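Local coordinates for photosystem II assembly protein Ycf48 (Thermosynechococcus elongatus, PDB 5OJ5) that probably promotes early photosystem II assembly and replacement of photodamaged D1, whose C-terminal propeptide it binds through a seven-bladed beta-propeller, at residues Thr81-Gly84 / Gly85-Glu89; Thr124-Gly127 / Gly128-Trp131. All coordinates share one frame; numbering follows the deposited sequence. Where two conformers were deposited one is given.

Contact 1 (Thr81-Gly84 / Gly85-Glu89)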
loop_
_atom_site.group_PDB
_atom_site.type_symbol
_atom_site.label_atom_id
_atom_site.label_comp_id
_atom_site.label_asym_id
_atom_site.label_seq_id
_atom_site.Cartn_x
_atom_site.Cartn_y
_atom_site.Cartn_z
ATOM N N THR A 81 -6.963 8.322 14.574
ATOM C CA THR A 81 -7.450 7.402 15.604
ATOM C C THR A 81 -6.547 7.508 16.822
ATOM O O THR A 81 -5.326 7.712 16.700
ATOM C CB THR A 81 -7.471 5.938 15.075
ATOM O OG1 THR A 81 -8.087 5.119 16.075
ATOM C CG2 THR A 81 -6.098 5.367 14.771
ATOM N N ARG A 82 -7.152 7.275 17.994
ATOM C CA ARG A 82 -6.428 7.143 19.242
ATOM C C ARG A 82 -6.675 5.811 19.912
ATOM O O ARG A 82 -6.139 5.579 21.010
ATOM C CB ARG A 82 -6.831 8.268 20.202
ATOM C CG ARG A 82 -6.628 9.595 19.668
ATOM C CD ARG A 82 -5.330 10.075 19.982
ATOM N NE ARG A 82 -5.338 11.510 19.707
ATOM C CZ ARG A 82 -4.417 12.322 20.155
ATOM N NH1 ARG A 82 -3.461 11.801 20.890
ATOM N NH2 ARG A 82 -4.450 13.611 19.852
ATOM N N ASP A 83 -7.445 4.923 19.293
ATOM C CA ASP A 83 -7.811 3.648 19.894
ATOM C C ASP A 83 -7.416 2.472 19.011
ATOM O O ASP A 83 -8.067 1.421 19.016
ATOM C CB ASP A 83 -9.293 3.636 20.280
ATOM C CG ASP A 83 -10.224 3.760 19.102
ATOM O OD1 ASP A 83 -9.784 3.727 17.922
ATOM O OD2 ASP A 83 -11.451 3.885 19.339
ATOM N N GLY A 84 -6.325 2.629 18.268
ATOM C CA GLY A 84 -5.838 1.515 17.476
ATOM C C GLY A 84 -6.577 1.310 16.185
ATOM O O GLY A 84 -6.398 0.267 15.540
ATOM N N GLY A 85 -7.409 2.267 15.785
ATOM C CA GLY A 85 -8.149 2.186 14.539
ATOM C C GLY A 85 -9.540 1.619 14.664
ATOM O O GLY A 85 -10.154 1.305 13.638
ATOM N N GLN A 86 -10.070 1.509 15.884
ATOM C CA GLN A 86 -11.494 1.199 16.032
ATOM C C GLN A 86 -12.372 2.382 15.643
ATOM O O GLN A 86 -13.416 2.198 15.016
ATOM C CB GLN A 86 -11.799 0.820 17.477
ATOM C CG GLN A 86 -10.984 -0.367 17.949
ATOM C CD GLN A 86 -11.195 -0.636 19.396
ATOM O OE1 GLN A 86 -12.229 -1.164 19.782
ATOM N NE2 GLN A 86 -10.240 -0.202 20.232
ATOM N N THR A 87 -11.960 3.611 15.979
ATOM C CA THR A 87 -12.739 4.797 15.684
ATOM C C THR A 87 -11.797 5.848 15.103
ATOM O O THR A 87 -10.638 5.972 15.513
ATOM C CB THR A 87 -13.488 5.331 16.867
ATOM O OG1 THR A 87 -12.560 5.803 17.811
ATOM C CG2 THR A 87 -14.323 4.270 17.509
ATOM N N TRP A 88 -12.337 6.615 14.171
ATOM C CA TRP A 88 -11.581 7.581 13.409
ATOM C C TRP A 88 -12.309 8.906 13.396
ATOM O O TRP A 88 -13.525 8.955 13.171
ATOM C CB TRP A 88 -11.399 7.067 11.975
ATOM C CG TRP A 88 -10.567 5.798 11.893
ATOM C CD1 TRP A 88 -11.012 4.513 12.033
ATOM C CD2 TRP A 88 -9.156 5.741 11.699
ATOM N NE1 TRP A 88 -9.967 3.651 11.895
ATOM C CE2 TRP A 88 -8.812 4.373 11.689
ATOM C CE3 TRP A 88 -8.164 6.713 11.517
ATOM C CZ2 TRP A 88 -7.500 3.937 11.506
ATOM C CZ3 TRP A 88 -6.848 6.291 11.347
ATOM C CH2 TRP A 88 -6.522 4.902 11.348
ATOM N N GLU A 89 -11.559 9.977 13.553
ATOM C CA GLU A 89 -12.094 11.332 13.583
ATOM C C GLU A 89 -11.595 12.118 12.387
ATOM O O GLU A 89 -10.370 12.234 12.211
ATOM C CB GLU A 89 -11.687 12.044 14.871
ATOM C CG GLU A 89 -12.353 11.460 16.110
ATOM C CD GLU A 89 -13.805 11.886 16.280
ATOM O OE1 GLU A 89 -14.293 12.742 15.522
ATOM O OE2 GLU A 89 -14.460 11.365 17.204
HETATM O O HOH W 1 -9.993 7.304 18.127
#

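Contact 2 (Thr124-Gly127 / Gly128-Trp131)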
loop_
_atom_site.group_PDB
_atom_site.type_symbol
_atom_site.label_atom_id
_atom_site.label_comp_id
_atom_site.label_asym_id
_atom_site.label_seq_id
_atom_site.Cartn_x
_atom_site.Cartn_y
_atom_site.Cartn_z
ATOM N N THR A 124 4.544 16.979 9.996
ATOM C CA THR A 124 4.289 17.189 11.418
ATOM C C THR A 124 5.462 16.632 12.213
ATOM O O THR A 124 6.062 15.620 11.839
ATOM C CB THR A 124 2.957 16.492 11.857
ATOM O OG1 THR A 124 2.719 16.766 13.233
ATOM C CG2 THR A 124 2.983 14.990 11.696
ATOM N N THR A 125 5.718 17.249 13.355
ATOM C CA THR A 125 6.661 16.709 14.318
ATOM C C THR A 125 6.012 16.385 15.645
ATOM O O THR A 125 6.718 15.989 16.577
ATOM C CB THR A 125 7.847 17.644 14.533
ATOM O OG1 THR A 125 7.333 18.886 14.994
ATOM C CG2 THR A 125 8.619 17.827 13.266
ATOM N N ASP A 126 4.697 16.528 15.762
ATOM C CA ASP A 126 4.027 16.317 17.043
ATOM C C ASP A 126 2.881 15.325 16.923
ATOM O O ASP A 126 1.894 15.410 17.657
ATOM C CB ASP A 126 3.561 17.653 17.659
ATOM C CG ASP A 126 2.557 18.396 16.799
ATOM O OD1 ASP A 126 2.077 17.832 15.805
ATOM O OD2 ASP A 126 2.224 19.559 17.160
ATOM N N GLY A 127 3.030 14.339 16.046
ATOM C CA GLY A 127 2.009 13.325 15.947
ATOM C C GLY A 127 0.766 13.799 15.234
ATOM O O GLY A 127 -0.315 13.224 15.434
ATOM N N GLY A 128 0.883 14.831 14.393
ATOM C CA GLY A 128 -0.241 15.325 13.660
ATOM C C GLY A 128 -1.130 16.288 14.422
ATOM O O GLY A 128 -2.203 16.639 13.929
ATOM N N GLN A 129 -0.679 16.775 15.582
ATOM C CA GLN A 129 -1.451 17.819 16.253
ATOM C C GLN A 129 -1.304 19.156 15.542
ATOM O O GLN A 129 -2.235 19.979 15.594
ATOM C CB GLN A 129 -1.061 17.906 17.726
ATOM C CG GLN A 129 -1.180 16.533 18.401
ATOM C CD GLN A 129 -2.517 15.834 18.092
ATOM O OE1 GLN A 129 -3.574 16.280 18.525
ATOM N NE2 GLN A 129 -2.486 14.711 17.364
ATOM N N SER A 130 -0.188 19.375 14.849
ATOM C CA SER A 130 -0.039 20.523 13.978
ATOM C C SER A 130 0.648 20.033 12.720
ATOM O O SER A 130 1.620 19.260 12.777
ATOM C CB SER A 130 0.733 21.646 14.597
ATOM O OG SER A 130 1.959 21.201 15.016
ATOM N N TRP A 131 0.132 20.477 11.595
ATOM C CA TRP A 131 0.678 20.146 10.298
ATOM C C TRP A 131 1.099 21.437 9.610
ATOM O O TRP A 131 0.403 22.454 9.710
ATOM C CB TRP A 131 -0.396 19.467 9.423
ATOM C CG TRP A 131 -0.829 18.085 9.853
ATOM C CD1 TRP A 131 -1.849 17.762 10.693
ATOM C CD2 TRP A 131 -0.208 16.860 9.479
ATOM N NE1 TRP A 131 -1.929 16.402 10.831
ATOM C CE2 TRP A 131 -0.924 15.822 10.101
ATOM C CE3 TRP A 131 0.886 16.553 8.669
ATOM C CZ2 TRP A 131 -0.605 14.482 9.930
ATOM C CZ3 TRP A 131 1.211 15.198 8.493
ATOM C CH2 TRP A 131 0.477 14.188 9.129
HETATM O O HOH W 2 4.337 19.743 13.772
#

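Contact 1 (Thr81-Gly84 / Gly85-Glu89)
Thr81 and Asp83 draw the chain back on itself to meet Gly85, Thr87 and Trp88, in the turn of an Asp-box between two strands of a propeller blade. Hydroxyl bonds come first. Thr81 OG1, turned anti to the backbone N (chi1 -174°), donates to Thr87 O at 2.7 Å and accepts from Gly85 N at 2.9 Å; a longer bond from Asp83 N makes an ST turn. The Asp83 carboxylate supplies the second set. Asp83 OD1 takes the Thr87 N-H on its syn lone pair (N to OD1 2.9 Å), while Thr87 OG1 reaches Asp83 OD2 from above the carboxylate plane at 2.7 Å. A water joins Arg82 N to that same Thr87 hydroxyl. The exposed Gln86, its chain extended, sends NE2 to Asp83 O at 3.0 Å in a nearly straight bond (166°) lying in the carbonyl plane. Thr81 CB lies over the six-membered ring of Trp88, 3.6 Å from its centroid, a CH-pi contact. Trp88 NE1 also makes a bent hydrogen bond to Gly85 O, meeting it from above the carbonyl plane, and the ring's surroundings include Met61, Phe63 and Leu335. Two bonds to different carboxylate oxygens limit rotation of the Asp83 group, and the pair of positive-phi glycines carries the bend. The turn is thus held chiefly by side chains bonding to backbone, with one threonine serving both the polar network and the hydrophobic face.

Contact 2 (Thr124-Gly127 / Gly128-Trp131)
Three partners grip Thr124 OG1: the hydroxyl donates to Ser130 O at 2.8 Å and accepts from Gly128 N at 2.9 Å and Asp126 N at 3.2 Å, the last closing an ST turn. This is an Asp-box, the S/T-x-D-x-G-x-S/T-W turn found in beta-propellers, and it joins strand 120-124 to strand 132-133 of one blade. Asp126 is its second anchor. Its CG sits between the backbone N and the carbonyl carbon (chi1 61°), which swings the carboxylate across to Ser130: Asp126 OD1 receives the Ser130 N-H on its syn lone pair, and Ser130 OG meets Asp126 OD2 at 2.7 Å from above the carboxylate plane. A water bridges the two arms of the turn, accepting from Thr125 N and donating to Ser130 O, so this carbonyl oxygen takes two donors. Gln129 bends at chi2 and places NE2 over the carbonyl plane of Gly127 O, a long hydrogen bond of 3.3 Å; its stronger partner is the carboxylate of Glu80, and Gly127 O accepts from Trp70 NE1. Trp70 further meets Trp131 edge to face, while the backbone of Trp131 hydrogen-bonds the bound peptide, bringing the end of the turn to that ligand. Against one face of the Trp131 ring lie Gly128 CA, toward the rim, and Thr124 CG2, whose CH-pi contact runs 3.8 Å to the centroid of the six-membered ring.

Overall arrangement
Contacts 1 and 2 are one Asp-box design used in successive blades, each joining the third and fourth strands of its own four-stranded sheet. Their centres lie about 17 Å apart, and the turns touch where Arg82 NH2 packs 3.1 Å from Gln129 OE1; Glu80, bonded to Gln129 and weakly paired with Arg82, sits at this junction. Both are partly buried and peripheral, centred about 20 and 23 Å from the chain's centre, with threonine and tryptophan buried and glutamine at the surface. The extended glutamine of 81-89 reaches the aspartate carbonyl and touches Arg337, whereas that of 124-131 bends to a glycine carbonyl and meets the preceding blade. The backbone of contact 2 also meets the bound peptide.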